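Local coordinates for protein restrictocin (Aspergillus restrictus, PDB 1AQZ) that cleaves RNA as a highly specific fungal ribotoxin, a ribonuclease that inactivates the ribosome and can enter cells, at residues G54-G57 with N58-I62. Residues are numbered along the deposited sequence; the frame is centred on the assembly and turned at random.
Sequences GYDG and NGKLI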
loop_
_atom_site.group_PDB
_atom_site.type_symbol
_atom_site.label_atom_id
_atom_site.label_comp_id
_atom_site.label_asym_id
_atom_site.label_seq_id
_atom_site.Cartn_x
_atom_site.Cartn_y
_atom_site.Cartn_z
ATOM N N GLY A 54 10.271 2.205 -4.908
ATOM C CA GLY A 54 11.538 2.297 -5.597
ATOM C C GLY A 54 12.663 3.048 -4.895
ATOM O O GLY A 54 13.714 3.199 -5.501
ATOM N N TYR A 55 12.489 3.494 -3.635
ATOM C CA TYR A 55 13.538 4.231 -2.941
ATOM C C TYR A 55 14.142 3.388 -1.850
ATOM O O TYR A 55 13.526 2.382 -1.440
ATOM C CB TYR A 55 12.948 5.451 -2.221
ATOM C CG TYR A 55 12.400 6.502 -3.120
ATOM C CD1 TYR A 55 13.226 7.488 -3.647
ATOM C CD2 TYR A 55 11.046 6.498 -3.478
ATOM C CE1 TYR A 55 12.723 8.448 -4.509
ATOM C CE2 TYR A 55 10.521 7.456 -4.359
ATOM C CZ TYR A 55 11.365 8.434 -4.860
ATOM O OH TYR A 55 10.832 9.433 -5.654
ATOM N N ASP A 56 15.332 3.798 -1.376
ATOM C CA ASP A 56 15.943 3.182 -0.188
ATOM C C ASP A 56 15.530 4.015 1.047
ATOM O O ASP A 56 14.900 5.059 0.897
ATOM C CB ASP A 56 17.483 3.003 -0.347
ATOM C CG ASP A 56 18.305 4.278 -0.146
ATOM O OD1 ASP A 56 17.785 5.385 0.130
ATOM O OD2 ASP A 56 19.544 4.135 -0.247
ATOM N N GLY A 57 15.891 3.603 2.252
ATOM C CA GLY A 57 15.506 4.320 3.464
ATOM C C GLY A 57 16.093 5.694 3.655
ATOM O O GLY A 57 15.737 6.408 4.563
ATOM N N ASN A 58 17.014 6.062 2.787
ATOM C CA ASN A 58 17.651 7.361 2.846
ATOM C C ASN A 58 17.059 8.294 1.816
ATOM O O ASN A 58 17.560 9.394 1.644
ATOM C CB ASN A 58 19.140 7.248 2.551
ATOM C CG ASN A 58 19.947 6.866 3.758
ATOM O OD1 ASN A 58 19.824 7.478 4.842
ATOM N ND2 ASN A 58 20.817 5.880 3.577
ATOM N N GLY A 59 16.063 7.854 1.065
ATOM C CA GLY A 59 15.502 8.786 0.101
ATOM C C GLY A 59 16.130 8.828 -1.278
ATOM O O GLY A 59 15.790 9.686 -2.079
ATOM N N LYS A 60 17.005 7.889 -1.561
ATOM C CA LYS A 60 17.655 7.781 -2.846
ATOM C C LYS A 60 16.900 6.782 -3.702
ATOM O O LYS A 60 16.549 5.696 -3.238
ATOM C CB LYS A 60 19.083 7.270 -2.664
ATOM C CG LYS A 60 20.061 8.303 -2.066
ATOM C CD LYS A 60 20.511 7.934 -0.632
ATOM C CE LYS A 60 21.355 6.631 -0.595
ATOM N NZ LYS A 60 21.339 5.920 0.736
ATOM N N LEU A 61 16.631 7.172 -4.938
ATOM C CA LEU A 61 15.931 6.359 -5.929
ATOM C C LEU A 61 16.895 5.230 -6.358
ATOM O O LEU A 61 18.040 5.495 -6.642
ATOM C CB LEU A 61 15.545 7.251 -7.116
ATOM C CG LEU A 61 14.247 7.052 -7.889
ATOM C CD1 LEU A 61 14.599 6.994 -9.330
ATOM C CD2 LEU A 61 13.517 5.794 -7.497
ATOM N N ILE A 62 16.474 3.971 -6.293
ATOM C CA ILE A 62 17.351 2.852 -6.654
ATOM C C ILE A 62 17.464 2.892 -8.168
ATOM O O ILE A 62 16.499 3.212 -8.840
ATOM C CB ILE A 62 16.723 1.476 -6.220
ATOM C CG1 ILE A 62 16.463 1.413 -4.706
ATOM C CG2 ILE A 62 17.527 0.301 -6.794
ATOM C CD1 ILE A 62 17.661 1.546 -3.838
#
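Asp56 and Lys60 meet where the chain doubles back on itself, in the long loop between strand 49-51 and helix 73-76. One backbone bond closes the turn and two join the arms. A type I beta turn runs from Asp56 to Gly59, with Gly59 N donating to Asp56 O at 3.0 Å. Beyond it the arms run antiparallel: Asp56 N bonds to Lys60 O, and Ile62 N to Gly54 O at 3.0 Å and an almost straight 173°. The result is a short hairpin with a single bridge, the non-hydrogen-bonded pair Tyr55 and Leu61. Glycine suits Gly54 and Gly59, whose positive phi would press a side chain against the preceding carbonyl oxygen.

The polar side-chain bonds converge on Asp56. Its chi1 of 78° sets the carboxylate between backbone N and carbonyl carbon, and its short side chain lets OD1 reach amides two and four residues on. OD1 accepts from Asn58 N at 2.8 Å, which defines an Asx turn, and from Lys60 N at 3.1 Å, the donors arriving from opposite faces of the carboxylate plane; the bond to Asn58 N is the more bent, at 141°. OD2 offers its syn lone pair to Lys60 NZ in a 2.7 Å salt bridge, reached because the long lysine chain bends at chi2 and chi3.

Apolar contacts line the arms. The flat Tyr55 ring offers one face to Leu61 CD2, 4.2 Å from its centroid, a CH-pi contact. The Tyr55 side chain also touches Pro67, Pro78 and Pro79, joining the hairpin to neighbouring loops, while Ile62 CD1 rests on Asp56 CB at 3.8 Å.

Held by three donors, the carboxylate has little freedom to rotate, and the ammonium and amides would be expected to favour its negative charge.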